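Local structure of N-acyl-D-glutamate deacylase (Bordetella bronchiseptica, 3GIP) at residues F128-D132 / Q474-A478; G258-L264 / E350-I354; I267-R271 / Q356-C360. The protein hydrolyses N-acyl-D-glutamate to release D-glutamate, as a zinc-binding deacylase of the amidohydrolase superfamily. All coordinates share one frame; numbering follows the deposited sequence.

All three contacts are partly buried, and none lies at the very centre of the chain. Contacts 2 and 3 are neighbours with centres about 11 Å apart; both use helix 260-272, and they touch where Leu264 meets His357. Contact 1 stands apart, its centre about 36 Å from that of contact 2 and on the opposite side of the chain's centre, where the C-terminal tail meets helix 124-133. Contacts 1 and 2 mix charge with apolar packing: a two-pronged Arg-Asp salt bridge beside a CH-pi contact in the first, a glutamate gripping backbone and hydroxyl in the second. Contact 3 is chiefly polar, one carboxylate oxygen being shared by histidine and arginine.

Contact 1 of 3, residues F128-D132 / Q474-A478; sequences FAALD and QVLRA
Val475 meets Phe128 and Leu131 through different branches, and its first torsion sorts them: CG1 stands anti to the backbone N (chi1 173°), over the Phe128 ring, while CG2 falls beside the N and faces the helix. Arg477 runs extended from CG to NE, past the phenyl group in the opposite direction, and a turn at chi4 (76°) presents the end of its guanidinium to Asp132. On the apolar side, Val475 CG1 sits almost exactly above the middle of the Phe128 ring, 3.6 Å from the centroid, a CH-pi contact made squarely on the face. The other branch is pressed hard against the helix: Val475 CG2 lies 3.4 Å from Leu131 CB, closer than carbons usually come.

This is where the C-terminal tail is fastened to the barrel domain. Helix 124-133 precedes strand 139-145, and Gln474 and Leu476 make backbone hydrogen bonds to Val140 on that strand, while an inverse gamma turn centred on Leu476 bends the tail between the two residues that grip the helix.

The salt bridge is end-on. Arg477 NH2 donates to Asp132 OD2 at 2.5 Å, doubtful as an exact length, and NH1 reaches OD1 at 3.3 Å, both on syn lone pairs, with the carboxylate and guanidinium nearly coplanar. The same NH2 of Arg477 also lies 3.4 Å from Phe128 CB; the phenyl and guanidinium planes are steeply inclined (78°), with Phe128 CD2 over one guanidinium face. Water 1 adds a second link, donating to Asp132 OD1 at 2.7 Å and accepting from Val475 N at 2.9 Å, so OD1 answers both the arginine and the tail's backbone.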
loop_
_atom_site.group_PDB
_atom_site.type_symbol
_atom_site.label_atom_id
_atom_site.label_comp_id
_atom_site.label_asym_id
_atom_site.label_seq_id
_atom_site.Cartn_x
_atom_site.Cartn_y
_atom_site.Cartn_z
ATOM N N PHE A 128 13.541 1.974 12.302
ATOM C CA PHE A 128 13.175 0.700 12.903
ATOM C C PHE A 128 13.375 0.707 14.414
ATOM O O PHE A 128 12.621 0.069 15.147
ATOM C CB PHE A 128 13.979 -0.438 12.267
ATOM C CG PHE A 128 13.502 -0.827 10.892
ATOM C CD1 PHE A 128 12.417 -0.181 10.305
ATOM C CD2 PHE A 128 14.127 -1.855 10.194
ATOM C CE1 PHE A 128 11.959 -0.557 9.042
ATOM C CE2 PHE A 128 13.678 -2.238 8.931
ATOM C CZ PHE A 128 12.591 -1.587 8.354
ATOM N N ALA A 129 14.389 1.432 14.878
ATOM C CA ALA A 129 14.656 1.523 16.309
ATOM C C ALA A 129 13.496 2.249 16.980
ATOM O O ALA A 129 13.086 1.900 18.088
ATOM C CB ALA A 129 15.958 2.272 16.555
ATOM N N ALA A 130 12.967 3.260 16.298
ATOM C CA ALA A 130 11.849 4.031 16.823
ATOM C C ALA A 130 10.610 3.152 16.904
ATOM O O ALA A 130 9.842 3.230 17.865
ATOM C CB ALA A 130 11.580 5.235 15.934
ATOM N N LEU A 131 10.418 2.314 15.888
ATOM C CA LEU A 131 9.274 1.415 15.857
ATOM C C LEU A 131 9.375 0.333 16.932
ATOM O O LEU A 131 8.370 -0.034 17.535
ATOM C CB LEU A 131 9.141 0.775 14.470
ATOM C CG LEU A 131 8.738 1.722 13.335
ATOM C CD1 LEU A 131 8.759 0.974 12.007
ATOM C CD2 LEU A 131 7.353 2.287 13.609
ATOM N N ASP A 132 10.581 -0.175 17.178
ATOM C CA ASP A 132 10.759 -1.203 18.202
ATOM C C ASP A 132 10.417 -0.645 19.580
ATOM O O ASP A 132 9.856 -1.347 20.420
ATOM C CB ASP A 132 12.205 -1.723 18.237
ATOM C CG ASP A 132 12.593 -2.496 16.990
ATOM O OD1 ASP A 132 11.756 -3.257 16.456
ATOM O OD2 ASP A 132 13.755 -2.357 16.555
ATOM N N GLN A 474 4.729 -5.727 14.718
ATOM C CA GLN A 474 6.158 -5.997 14.660
ATOM C C GLN A 474 6.776 -5.377 13.421
ATOM O O GLN A 474 6.106 -5.202 12.402
ATOM C CB GLN A 474 6.423 -7.504 14.608
ATOM C CG GLN A 474 6.146 -8.271 15.887
ATOM C CD GLN A 474 6.388 -9.760 15.712
ATOM O OE1 GLN A 474 7.349 -10.169 15.060
ATOM N NE2 GLN A 474 5.522 -10.576 16.302
ATOM N N VAL A 475 8.054 -5.029 13.514
ATOM C CA VAL A 475 8.756 -4.493 12.360
ATOM C C VAL A 475 9.174 -5.747 11.606
ATOM O O VAL A 475 9.872 -6.600 12.153
ATOM C CB VAL A 475 10.014 -3.704 12.763
ATOM C CG1 VAL A 475 10.806 -3.323 11.519
ATOM C CG2 VAL A 475 9.619 -2.462 13.534
ATOM N N LEU A 476 8.732 -5.874 10.361
ATOM C CA LEU A 476 9.071 -7.052 9.576
ATOM C C LEU A 476 10.399 -6.858 8.852
ATOM O O LEU A 476 10.437 -6.475 7.683
ATOM C CB LEU A 476 7.951 -7.356 8.577
ATOM C CG LEU A 476 6.547 -7.436 9.195
ATOM C CD1 LEU A 476 5.554 -7.886 8.131
ATOM C CD2 LEU A 476 6.540 -8.410 10.376
ATOM N N ARG A 477 11.491 -7.121 9.563
ATOM C CA ARG A 477 12.827 -6.984 8.999
ATOM C C ARG A 477 13.136 -8.122 8.036
ATOM O O ARG A 477 13.098 -9.296 8.414
ATOM C CB ARG A 477 13.875 -6.973 10.112
ATOM C CG ARG A 477 13.855 -5.740 11.003
ATOM C CD ARG A 477 15.030 -5.789 11.975
ATOM N NE ARG A 477 15.240 -4.537 12.699
ATOM C CZ ARG A 477 14.502 -4.116 13.721
ATOM N NH1 ARG A 477 13.481 -4.841 14.162
ATOM N NH2 ARG A 477 14.797 -2.965 14.312
ATOM N N ALA A 478 13.448 -7.770 6.793
ATOM C CA ALA A 478 13.774 -8.760 5.778
ATOM C C ALA A 478 15.185 -9.294 6.016
ATOM O O ALA A 478 15.987 -8.568 6.641
ATOM C CB ALA A 478 13.678 -8.131 4.389
HETATM O O HOH W 1 9.568 -4.712 16.023
#

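Contact 2 of 3, residues G258-L264 / E350-I354; sequences GRSRATL and EVKRI
Glu350 reaches across to Gly258 and Ser260: its CG points away from its own amide nitrogen (chi1 178°), and the chain stays extended beyond CG. Glu350 OE1 takes the Gly258 N-H at 2.8 Å, on the syn side but tilted out of the carboxylate plane. Glu350 OE2 is gripped twice: Ser260 OG donates to its anti lone pair at 2.6 Å, and Ser260 N comes in nearly along the C-O axis at 3.1 Å. One carboxylate thus ties down the backbone leading into helix 260-272.

A turn further on, Arg353 bends at chi3 and meets Arg261 edge-to-face: Arg261 NH2 points onto the middle of the Arg353 guanidinium face, 3.7 Å above it. Glu350, in a long salt bridge to Arg353, would offset part of the charge. Water 2 accepts from Arg353 NE and donates to Ser260 OG, both at 2.8 Å.

Ile354 closes the apolar end, its CG1 3.8 Å from Ser260 CB and 4.4 Å from Leu264 CD1, while both side chains rest on Leu279 of strand 277-281. Segments 260-264 and 350-354, nearly parallel with axes 11.0 Å apart and crossing at -17°, belong to neighbouring helices in the outer layer of the amidohydrolase TIM barrel.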
loop_
_atom_site.group_PDB
_atom_site.type_symbol
_atom_site.label_atom_id
_atom_site.label_comp_id
_atom_site.label_asym_id
_atom_site.label_seq_id
_atom_site.Cartn_x
_atom_site.Cartn_y
_atom_site.Cartn_z
ATOM N N GLY A 258 -8.400 1.052 -21.485
ATOM C CA GLY A 258 -8.261 -0.197 -22.209
ATOM C C GLY A 258 -6.828 -0.596 -22.497
ATOM O O GLY A 258 -6.561 -1.739 -22.876
ATOM N N ARG A 259 -5.898 0.336 -22.313
ATOM C CA ARG A 259 -4.497 0.047 -22.586
ATOM C C ARG A 259 -3.865 -0.953 -21.627
ATOM O O ARG A 259 -2.731 -1.379 -21.843
ATOM C CB ARG A 259 -3.687 1.349 -22.616
ATOM C CG ARG A 259 -4.080 2.259 -23.779
ATOM C CD ARG A 259 -3.258 3.534 -23.828
ATOM N NE ARG A 259 -1.855 3.280 -24.136
ATOM C CZ ARG A 259 -0.937 4.236 -24.240
ATOM N NH1 ARG A 259 -1.282 5.503 -24.062
ATOM N NH2 ARG A 259 0.323 3.927 -24.515
ATOM N N SER A 260 -4.588 -1.341 -20.580
ATOM C CA SER A 260 -4.044 -2.314 -19.641
ATOM C C SER A 260 -3.966 -3.678 -20.323
ATOM O O SER A 260 -3.273 -4.581 -19.859
ATOM C CB SER A 260 -4.902 -2.398 -18.373
ATOM O OG SER A 260 -6.222 -2.818 -18.664
ATOM N N ARG A 261 -4.680 -3.842 -21.430
ATOM C CA ARG A 261 -4.606 -5.115 -22.124
ATOM C C ARG A 261 -3.174 -5.255 -22.624
ATOM O O ARG A 261 -2.585 -6.333 -22.559
ATOM C CB ARG A 261 -5.626 -5.157 -23.266
ATOM C CG ARG A 261 -7.041 -4.985 -22.729
ATOM C CD ARG A 261 -8.141 -5.355 -23.706
ATOM N NE ARG A 261 -9.441 -5.252 -23.044
ATOM C CZ ARG A 261 -10.599 -5.611 -23.583
ATOM N NH1 ARG A 261 -10.639 -6.109 -24.813
ATOM N NH2 ARG A 261 -11.722 -5.477 -22.885
ATOM N N ALA A 262 -2.602 -4.144 -23.078
ATOM C CA ALA A 262 -1.232 -4.138 -23.573
ATOM C C ALA A 262 -0.204 -4.204 -22.442
ATOM O O ALA A 262 0.778 -4.944 -22.537
ATOM C CB ALA A 262 -0.992 -2.893 -24.419
ATOM N N THR A 263 -0.421 -3.440 -21.373
ATOM C CA THR A 263 0.533 -3.443 -20.264
ATOM C C THR A 263 0.566 -4.784 -19.543
ATOM O O THR A 263 1.632 -5.265 -19.159
ATOM C CB THR A 263 0.228 -2.336 -19.233
ATOM O OG1 THR A 263 -1.098 -2.509 -18.719
ATOM C CG2 THR A 263 0.358 -0.958 -19.870
ATOM N N LEU A 264 -0.605 -5.385 -19.350
ATOM C CA LEU A 264 -0.677 -6.680 -18.686
ATOM C C LEU A 264 -0.064 -7.761 -19.574
ATOM O O LEU A 264 0.498 -8.736 -19.076
ATOM C CB LEU A 264 -2.132 -7.023 -18.352
ATOM C CG LEU A 264 -2.765 -6.101 -17.304
ATOM C CD1 LEU A 264 -4.241 -6.448 -17.149
ATOM C CD2 LEU A 264 -2.031 -6.241 -15.974
ATOM N N GLU A 350 -12.133 -1.301 -16.181
ATOM C CA GLU A 350 -10.725 -1.612 -16.388
ATOM C C GLU A 350 -10.045 -1.894 -15.049
ATOM O O GLU A 350 -9.204 -2.789 -14.956
ATOM C CB GLU A 350 -10.016 -0.461 -17.105
ATOM C CG GLU A 350 -8.527 -0.703 -17.318
ATOM C CD GLU A 350 -7.992 0.033 -18.524
ATOM O OE1 GLU A 350 -8.293 1.235 -18.663
ATOM O OE2 GLU A 350 -7.269 -0.589 -19.330
ATOM N N VAL A 351 -10.395 -1.122 -14.023
ATOM C CA VAL A 351 -9.822 -1.336 -12.698
ATOM C C VAL A 351 -10.116 -2.777 -12.302
ATOM O O VAL A 351 -9.256 -3.487 -11.780
ATOM C CB VAL A 351 -10.457 -0.407 -11.642
ATOM C CG1 VAL A 351 -9.867 -0.706 -10.273
ATOM C CG2 VAL A 351 -10.223 1.051 -12.012
ATOM N N LYS A 352 -11.347 -3.206 -12.564
ATOM C CA LYS A 352 -11.768 -4.559 -12.246
ATOM C C LYS A 352 -10.992 -5.610 -13.039
ATOM O O LYS A 352 -10.613 -6.647 -12.488
ATOM C CB LYS A 352 -13.275 -4.705 -12.494
ATOM C CG LYS A 352 -14.133 -3.950 -11.485
ATOM C CD LYS A 352 -15.617 -4.062 -11.821
ATOM C CE LYS A 352 -16.480 -3.524 -10.696
ATOM N NZ LYS A 352 -17.927 -3.542 -11.058
ATOM N N ARG A 353 -10.752 -5.354 -14.325
ATOM C CA ARG A 353 -10.007 -6.309 -15.144
ATOM C C ARG A 353 -8.567 -6.440 -14.663
ATOM O O ARG A 353 -7.993 -7.531 -14.670
ATOM C CB ARG A 353 -9.997 -5.888 -16.618
ATOM C CG ARG A 353 -11.339 -5.970 -17.318
ATOM C CD ARG A 353 -11.147 -5.997 -18.832
ATOM N NE ARG A 353 -10.507 -4.788 -19.351
ATOM C CZ ARG A 353 -11.140 -3.638 -19.574
ATOM N NH1 ARG A 353 -12.438 -3.535 -19.328
ATOM N NH2 ARG A 353 -10.478 -2.588 -20.044
ATOM N N ILE A 354 -7.980 -5.319 -14.259
ATOM C CA ILE A 354 -6.608 -5.326 -13.771
ATOM C C ILE A 354 -6.544 -6.143 -12.485
ATOM O O ILE A 354 -5.626 -6.944 -12.299
ATOM C CB ILE A 354 -6.106 -3.890 -13.511
ATOM C CG1 ILE A 354 -6.017 -3.141 -14.843
ATOM C CG2 ILE A 354 -4.735 -3.923 -12.826
ATOM C CD1 ILE A 354 -5.708 -1.664 -14.703
HETATM O O HOH W 2 -7.671 -5.068 -19.376
#

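Contact 3 of 3, residues I267-R271 / Q356-C360; sequences IDRAR and QHPCC
A His-carboxylate hydrogen bond between His357 and Asp268 joins helix 260-272 to the loop that follows helix 348-356. His357 NE2 donates to Asp268 OD1 at 2.8 Å, the acceptor lying in the ring plane and met on its syn side. Asp268 OD1 also takes Arg271 NE at 2.8 Å, nearly straight (171°) and on the anti side, a salt bridge between two residues of the helix. The two donors come from opposite faces of the carboxylate plane, so OD1 is clasped between them.

The zinc ion is held by Cys95, His218 and His248, so this histidine is no metal ligand here. It is buried in the type I turn from His357 to Cys360 that leads from helix 348-356 into strand 360-362, at the N-terminal end of a TIM-barrel strand, away from the active-site end; its side chain rests on Leu279 of strand 277-281. Inside the turn, His357 ND1 accepts the Cys359 N-H at 2.9 Å, and with both nitrogens engaged the ring's rotation is fixed.

Arg271 takes the less common first torsion, CG wedged between the backbone N and the carbonyl carbon (chi1 67°), then extends until the imidazole edge comes over its guanidinium face. Arg271 NE lies 3.6 Å from His357 CE1, the two planes 68° apart. Also over a guanidinium face, Cys359 SG comes within 3.6 Å of Arg271 NH1. Pro358 CG is 4.1 Å from Arg271 NH2.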
loop_
_atom_site.group_PDB
_atom_site.type_symbol
_atom_site.label_atom_id
_atom_site.label_comp_id
_atom_site.label_asym_id
_atom_site.label_seq_id
_atom_site.Cartn_x
_atom_site.Cartn_y
_atom_site.Cartn_z
ATOM N N ILE A 267 3.551 -7.442 -19.038
ATOM C CA ILE A 267 3.857 -7.993 -17.726
ATOM C C ILE A 267 3.895 -9.517 -17.828
ATOM O O ILE A 267 4.787 -10.165 -17.280
ATOM C CB ILE A 267 2.793 -7.544 -16.702
ATOM C CG1 ILE A 267 3.015 -6.064 -16.372
ATOM C CG2 ILE A 267 2.844 -8.413 -15.454
ATOM C CD1 ILE A 267 1.949 -5.446 -15.489
ATOM N N ASP A 268 2.933 -10.089 -18.545
ATOM C CA ASP A 268 2.890 -11.536 -18.714
ATOM C C ASP A 268 4.118 -12.048 -19.458
ATOM O O ASP A 268 4.663 -13.093 -19.107
ATOM C CB ASP A 268 1.617 -11.953 -19.457
ATOM C CG ASP A 268 0.384 -11.888 -18.576
ATOM O OD1 ASP A 268 0.536 -11.788 -17.338
ATOM O OD2 ASP A 268 -0.741 -11.957 -19.115
ATOM N N ARG A 269 4.560 -11.320 -20.480
ATOM C CA ARG A 269 5.738 -11.746 -21.228
ATOM C C ARG A 269 6.963 -11.759 -20.321
ATOM O O ARG A 269 7.823 -12.634 -20.435
ATOM C CB ARG A 269 5.989 -10.825 -22.428
ATOM C CG ARG A 269 4.978 -10.986 -23.559
ATOM C CD ARG A 269 5.466 -10.330 -24.850
ATOM N NE ARG A 269 5.465 -8.869 -24.790
ATOM C CZ ARG A 269 4.372 -8.114 -24.875
ATOM N NH1 ARG A 269 3.181 -8.678 -25.022
ATOM N NH2 ARG A 269 4.472 -6.792 -24.819
ATOM N N ALA A 270 7.033 -10.792 -19.412
ATOM C CA ALA A 270 8.160 -10.701 -18.491
ATOM C C ALA A 270 8.172 -11.831 -17.466
ATOM O O ALA A 270 9.223 -12.414 -17.192
ATOM C CB ALA A 270 8.144 -9.355 -17.775
ATOM N N ARG A 271 7.011 -12.148 -16.896
ATOM C CA ARG A 271 6.958 -13.205 -15.893
ATOM C C ARG A 271 7.098 -14.591 -16.513
ATOM O O ARG A 271 7.516 -15.534 -15.844
ATOM C CB ARG A 271 5.678 -13.088 -15.040
ATOM C CG ARG A 271 4.346 -13.344 -15.729
ATOM C CD ARG A 271 3.223 -12.684 -14.917
ATOM N NE ARG A 271 1.881 -13.099 -15.325
ATOM C CZ ARG A 271 1.251 -14.172 -14.856
ATOM N NH1 ARG A 271 1.839 -14.949 -13.949
ATOM N NH2 ARG A 271 0.028 -14.465 -15.291
ATOM N N GLN A 356 -8.299 -8.594 -11.700
ATOM C CA GLN A 356 -8.422 -10.008 -12.024
ATOM C C GLN A 356 -7.104 -10.651 -12.441
ATOM O O GLN A 356 -6.985 -11.874 -12.438
ATOM C CB GLN A 356 -9.469 -10.210 -13.120
ATOM C CG GLN A 356 -10.884 -9.991 -12.629
ATOM C CD GLN A 356 -11.915 -10.219 -13.714
ATOM O OE1 GLN A 356 -11.876 -9.579 -14.763
ATOM N NE2 GLN A 356 -12.847 -11.134 -13.464
ATOM N N HIS A 357 -6.112 -9.841 -12.801
ATOM C CA HIS A 357 -4.832 -10.410 -13.202
ATOM C C HIS A 357 -4.314 -11.276 -12.054
ATOM O O HIS A 357 -4.365 -10.871 -10.894
ATOM C CB HIS A 357 -3.828 -9.308 -13.536
ATOM C CG HIS A 357 -2.534 -9.826 -14.079
ATOM N ND1 HIS A 357 -1.574 -10.411 -13.279
ATOM C CD2 HIS A 357 -2.074 -9.920 -15.349
ATOM C CE1 HIS A 357 -0.581 -10.845 -14.034
ATOM N NE2 HIS A 357 -0.860 -10.561 -15.294
ATOM N N PRO A 358 -3.805 -12.479 -12.368
ATOM C CA PRO A 358 -3.285 -13.417 -11.367
ATOM C C PRO A 358 -2.266 -12.881 -10.364
ATOM O O PRO A 358 -2.161 -13.402 -9.251
ATOM C CB PRO A 358 -2.704 -14.546 -12.220
ATOM C CG PRO A 358 -3.581 -14.538 -13.434
ATOM C CD PRO A 358 -3.698 -13.055 -13.722
ATOM N N CYS A 359 -1.516 -11.851 -10.742
ATOM C CA CYS A 359 -0.508 -11.314 -9.832
ATOM C C CYS A 359 -0.901 -9.986 -9.207
ATOM O O CYS A 359 -0.045 -9.266 -8.690
ATOM C CB CYS A 359 0.825 -11.154 -10.560
ATOM S SG CYS A 359 1.476 -12.711 -11.209
ATOM N N CYS A 360 -2.190 -9.662 -9.235
ATOM C CA CYS A 360 -2.633 -8.395 -8.671
ATOM C C CYS A 360 -3.036 -8.483 -7.206
ATOM O O CYS A 360 -3.930 -9.239 -6.829
ATOM C CB CYS A 360 -3.801 -7.815 -9.480
ATOM S SG CYS A 360 -4.097 -6.065 -9.117
#